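PDB 3R6A: uncharacterized protein from Methanosarcina mazei, which is of unknown function but belongs to the glyoxalase/bleomycin resistance protein/dioxygenase superfamily, built from paired beta-alpha-beta-beta-beta modules. Local coordinates for residues Lys78-Leu83 against Ala88-Gly93; Asn102-Val105 against Ser111-Glu114. One frame throughout, in Å; residues are numbered along the deposited sequence.

Contact 1: residues Lys78-Leu83 against Ala88-Gly93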
loop_
_atom_site.group_PDB
_atom_site.type_symbol
_atom_site.label_atom_id
_atom_site.label_comp_id
_atom_site.label_asym_id
_atom_site.label_seq_id
_atom_site.Cartn_x
_atom_site.Cartn_y
_atom_site.Cartn_z
ATOM N N LYS B 78 -11.623 -18.416 5.012
ATOM C CA LYS B 78 -10.536 -18.854 5.880
ATOM C C LYS B 78 -9.980 -17.679 6.680
ATOM O O LYS B 78 -9.721 -17.794 7.881
ATOM C CB LYS B 78 -9.420 -19.493 5.048
ATOM C CG LYS B 78 -9.264 -20.996 5.271
ATOM C CD LYS B 78 -10.539 -21.757 4.955
ATOM C CE LYS B 78 -10.851 -21.754 3.464
ATOM N NZ LYS B 78 -12.098 -22.517 3.157
ATOM N N PHE B 79 -9.804 -16.545 6.009
ATOM C CA PHE B 79 -9.286 -15.346 6.664
ATOM C C PHE B 79 -10.295 -14.763 7.644
ATOM O O PHE B 79 -9.925 -14.281 8.709
ATOM C CB PHE B 79 -8.900 -14.293 5.619
ATOM C CG PHE B 79 -7.536 -14.506 5.028
ATOM C CD1 PHE B 79 -6.400 -14.059 5.696
ATOM C CD2 PHE B 79 -7.380 -15.196 3.829
ATOM C CE1 PHE B 79 -5.126 -14.295 5.184
ATOM C CE2 PHE B 79 -6.108 -15.439 3.305
ATOM C CZ PHE B 79 -4.979 -14.989 3.984
ATOM N N LYS B 80 -11.573 -14.813 7.284
ATOM C CA LYS B 80 -12.617 -14.287 8.151
ATOM C C LYS B 80 -12.560 -14.990 9.502
ATOM O O LYS B 80 -12.604 -14.346 10.550
ATOM C CB LYS B 80 -13.992 -14.493 7.508
ATOM C CG LYS B 80 -15.152 -13.905 8.294
ATOM C CD LYS B 80 -16.448 -14.017 7.498
ATOM C CE LYS B 80 -17.630 -13.443 8.264
ATOM N NZ LYS B 80 -17.925 -14.218 9.499
ATOM N N THR B 81 -12.451 -16.314 9.467
ATOM C CA THR B 81 -12.384 -17.112 10.683
ATOM C C THR B 81 -11.165 -16.725 11.514
ATOM O O THR B 81 -11.282 -16.422 12.697
ATOM C CB THR B 81 -12.315 -18.614 10.350
ATOM O OG1 THR B 81 -13.471 -18.982 9.586
ATOM C CG2 THR B 81 -12.271 -19.450 11.633
ATOM N N PHE B 82 -9.995 -16.726 10.884
ATOM C CA PHE B 82 -8.761 -16.366 11.573
ATOM C C PHE B 82 -8.878 -14.983 12.200
ATOM O O PHE B 82 -8.559 -14.788 13.371
ATOM C CB PHE B 82 -7.580 -16.368 10.595
ATOM C CG PHE B 82 -6.291 -15.883 11.202
ATOM C CD1 PHE B 82 -5.488 -16.741 11.945
ATOM C CD2 PHE B 82 -5.899 -14.554 11.059
ATOM C CE1 PHE B 82 -4.310 -16.284 12.540
ATOM C CE2 PHE B 82 -4.725 -14.085 11.650
ATOM C CZ PHE B 82 -3.929 -14.952 12.392
ATOM N N LEU B 83 -9.341 -14.020 11.410
ATOM C CA LEU B 83 -9.466 -12.652 11.889
ATOM C C LEU B 83 -10.400 -12.509 13.091
ATOM O O LEU B 83 -10.061 -11.842 14.068
ATOM C CB LEU B 83 -9.914 -11.749 10.737
ATOM C CG LEU B 83 -8.834 -11.555 9.660
ATOM C CD1 LEU B 83 -9.456 -11.019 8.378
ATOM C CD2 LEU B 83 -7.768 -10.589 10.176
ATOM N N ALA B 88 -9.962 -9.157 15.437
ATOM C CA ALA B 88 -10.350 -8.289 14.329
ATOM C C ALA B 88 -11.868 -8.205 14.193
ATOM O O ALA B 88 -12.589 -9.136 14.567
ATOM C CB ALA B 88 -9.739 -8.797 13.031
ATOM N N GLU B 89 -12.346 -7.085 13.661
ATOM C CA GLU B 89 -13.774 -6.867 13.459
ATOM C C GLU B 89 -14.088 -6.809 11.968
ATOM O O GLU B 89 -13.469 -6.038 11.234
ATOM C CB GLU B 89 -14.201 -5.545 14.102
ATOM C CG GLU B 89 -13.947 -5.453 15.599
ATOM C CD GLU B 89 -15.043 -6.100 16.422
ATOM O OE1 GLU B 89 -15.356 -7.286 16.184
ATOM O OE2 GLU B 89 -15.593 -5.418 17.310
ATOM N N ILE B 90 -15.037 -7.625 11.518
ATOM C CA ILE B 90 -15.424 -7.601 10.110
ATOM C C ILE B 90 -16.459 -6.490 10.018
ATOM O O ILE B 90 -17.572 -6.640 10.527
ATOM C CB ILE B 90 -16.068 -8.929 9.674
ATOM C CG1 ILE B 90 -15.173 -10.102 10.077
ATOM C CG2 ILE B 90 -16.308 -8.919 8.170
ATOM C CD1 ILE B 90 -13.785 -10.064 9.472
ATOM N N ILE B 91 -16.104 -5.377 9.378
ATOM C CA ILE B 91 -17.021 -4.247 9.285
ATOM C C ILE B 91 -17.850 -4.119 8.006
ATOM O O ILE B 91 -18.805 -3.341 7.965
ATOM C CB ILE B 91 -16.274 -2.917 9.551
ATOM C CG1 ILE B 91 -15.172 -2.713 8.517
ATOM C CG2 ILE B 91 -15.661 -2.938 10.957
ATOM C CD1 ILE B 91 -14.354 -1.459 8.749
ATOM N N ARG B 92 -17.497 -4.876 6.968
ATOM C CA ARG B 92 -18.238 -4.860 5.705
ATOM C C ARG B 92 -18.101 -6.212 5.028
ATOM O O ARG B 92 -17.000 -6.731 4.922
ATOM C CB ARG B 92 -17.689 -3.812 4.735
ATOM C CG ARG B 92 -17.917 -2.374 5.105
ATOM C CD ARG B 92 -17.522 -1.491 3.931
ATOM N NE ARG B 92 -18.320 -1.783 2.740
ATOM C CZ ARG B 92 -19.640 -1.628 2.664
ATOM N NH1 ARG B 92 -20.322 -1.183 3.711
ATOM N NH2 ARG B 92 -20.281 -1.911 1.537
ATOM N N GLY B 93 -19.216 -6.771 4.565
ATOM C CA GLY B 93 -19.164 -8.056 3.888
ATOM C C GLY B 93 -18.943 -9.243 4.805
ATOM O O GLY B 93 -19.100 -9.123 6.026
#
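In the beta-alpha-beta-beta-beta architecture of the glyoxalase superfamily, the helix that crosses one face of the sheet leads through a short turn into the strand that is outermost within this chain, and here Leu83, near the end of helix 76-84, meets Ala88, just before strand 89-97, and Ile90 within it. The backbone ties the turn together: Ala88 N donates to Leu83 O over 3.0 Å, with an N-H...O angle of 151° and the donor tilted 32° from the carbonyl plane. The methyl of Ala88 sits close to the same acceptor, and Leu83 CB lies 3.7 Å from Ala88 CB. With CG turned beside its own N (chi1 -69°), the leucine also brings CD2 to bear on this methyl, 3.9 Å from Ala88 CB. The second subunit adds Phe23 to the packing around this leucine, whereas Val105 of the neighbouring strand lies against Ala88 and Ile90. Ile90 reaches back with CD1, 4.4 Å from Leu83 CB. One turn earlier in the helix, Lys80 contributes the aliphatic part of its chain, which runs extended as far as CE, while its ammonium group forms a salt bridge with Glu84. Its contact with the strand is made near the root of the side chain, where Lys80 CG lies 4.2 Å from Ile90 CG1.

Contact 2: residues Asn102-Val105 against Ser111-Glu114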
loop_
_atom_site.group_PDB
_atom_site.type_symbol
_atom_site.label_atom_id
_atom_site.label_comp_id
_atom_site.label_asym_id
_atom_site.label_seq_id
_atom_site.Cartn_x
_atom_site.Cartn_y
_atom_site.Cartn_z
ATOM N N ASN B 102 -15.678 -9.459 -1.557
ATOM C CA ASN B 102 -14.782 -8.640 -0.744
ATOM C C ASN B 102 -15.359 -8.478 0.652
ATOM O O ASN B 102 -16.518 -8.802 0.904
ATOM C CB ASN B 102 -14.608 -7.221 -1.301
ATOM C CG ASN B 102 -14.337 -7.180 -2.790
ATOM O OD1 ASN B 102 -13.668 -8.047 -3.345
ATOM N ND2 ASN B 102 -14.838 -6.132 -3.442
HETATM N N MSE B 103 -14.520 -7.972 1.550
HETATM C CA MSE B 103 -14.914 -7.661 2.919
HETATM C C MSE B 103 -13.893 -6.660 3.429
HETATM O O MSE B 103 -12.745 -6.642 2.976
HETATM C CB MSE B 103 -14.938 -8.903 3.817
HETATM C CG MSE B 103 -13.596 -9.554 4.070
HETATM SE SE MSE B 103 -13.782 -11.024 5.331
HETATM C CE MSE B 103 -11.917 -11.537 5.447
ATOM N N THR B 104 -14.319 -5.800 4.341
ATOM C CA THR B 104 -13.424 -4.805 4.913
ATOM C C THR B 104 -13.307 -5.156 6.381
ATOM O O THR B 104 -14.301 -5.458 7.039
ATOM C CB THR B 104 -13.973 -3.385 4.715
ATOM O OG1 THR B 104 -14.038 -3.106 3.308
ATOM C CG2 THR B 104 -13.053 -2.359 5.375
ATOM N N VAL B 105 -12.085 -5.122 6.889
ATOM C CA VAL B 105 -11.833 -5.530 8.259
ATOM C C VAL B 105 -11.021 -4.538 9.065
ATOM O O VAL B 105 -10.091 -3.929 8.551
ATOM C CB VAL B 105 -11.061 -6.871 8.259
ATOM C CG1 VAL B 105 -10.755 -7.318 9.684
ATOM C CG2 VAL B 105 -11.859 -7.928 7.511
ATOM N N SER B 111 -5.791 -0.940 12.099
ATOM C CA SER B 111 -5.656 -0.892 10.647
ATOM C C SER B 111 -6.920 -1.388 9.964
ATOM O O SER B 111 -7.537 -2.355 10.411
ATOM C CB SER B 111 -4.485 -1.763 10.189
ATOM O OG SER B 111 -3.279 -1.390 10.830
ATOM N N VAL B 112 -7.299 -0.720 8.881
ATOM C CA VAL B 112 -8.475 -1.109 8.108
ATOM C C VAL B 112 -7.974 -1.684 6.788
ATOM O O VAL B 112 -7.319 -1.000 6.012
ATOM C CB VAL B 112 -9.389 0.096 7.832
ATOM C CG1 VAL B 112 -10.549 -0.329 6.939
ATOM C CG2 VAL B 112 -9.911 0.656 9.156
ATOM N N ILE B 113 -8.291 -2.951 6.546
ATOM C CA ILE B 113 -7.836 -3.639 5.348
ATOM C C ILE B 113 -8.981 -4.229 4.539
ATOM O O ILE B 113 -9.938 -4.772 5.099
ATOM C CB ILE B 113 -6.884 -4.796 5.726
ATOM C CG1 ILE B 113 -5.678 -4.254 6.501
ATOM C CG2 ILE B 113 -6.466 -5.564 4.464
ATOM C CD1 ILE B 113 -4.751 -3.360 5.694
ATOM N N GLU B 114 -8.883 -4.117 3.219
ATOM C CA GLU B 114 -9.895 -4.693 2.348
ATOM C C GLU B 114 -9.360 -6.039 1.869
ATOM O O GLU B 114 -8.262 -6.112 1.314
ATOM C CB GLU B 114 -10.163 -3.798 1.136
ATOM C CG GLU B 114 -11.084 -4.449 0.121
ATOM C CD GLU B 114 -11.213 -3.642 -1.152
ATOM O OE1 GLU B 114 -10.190 -3.083 -1.605
ATOM O OE2 GLU B 114 -12.335 -3.582 -1.703
#
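Thr104 crosses Val112 at a slant on the face of the sheet that also carries Glu114. From Thr104 CB the two branches part: OG1 stands beside the backbone N and comes no nearer than 4.5 Å to Glu114 CB, whereas CG2 reaches Val112 CG1 at 3.6 Å and also lies near Ile113 O. Each of these methyls is the branch anti to its own backbone N (chi1 176° for Val112), and this turns the two toward each other. Strands 100-106 and 112-118 form an antiparallel beta hairpin, in which Thr104 and Glu114 are a non-hydrogen-bonded pair and Val105 and Ile113 the adjoining hydrogen-bonded pair. Val105 N donates to Ile113 O over 2.8 Å, and Ile113 N returns a bond to Val105 O at 2.9 Å; both are fairly straight, at 162° and 165°. CA-H...O contacts run beside them, the shortest from Val112 CA to Val105 O at 3.3 Å. On the opposite face, Val105 packs on Leu83 of helix 76-84, and Ile113 meets Leu12 of the second subunit. Glu114 has an extended chain, with its CG 4.0 Å from Met103 O; its OE1 forms a salt bridge with Arg11 and a hydrogen bond with Thr70.

How the contacts relate
Contact 1 closes before contact 2 opens along the chain, and their centres lie 8 Å apart on the same side of the molecule's centre. They share the end of one mixed sheet: strand 89-97, outermost within this chain, pairs with 100-106, which pairs in turn with 112-118. The first joint is bonded by Ile91 N to Thr104 O and by Arg92 O to Thr104 N, and Ile91 and Arg92 both face Thr104 in a classic beta bulge. Helix 76-84 packs over this end of the sheet, where Leu83 bridges the two contacts. Each contact also reaches the second subunit, placing helix 76-84 and the following strands at the interface between the two subunits.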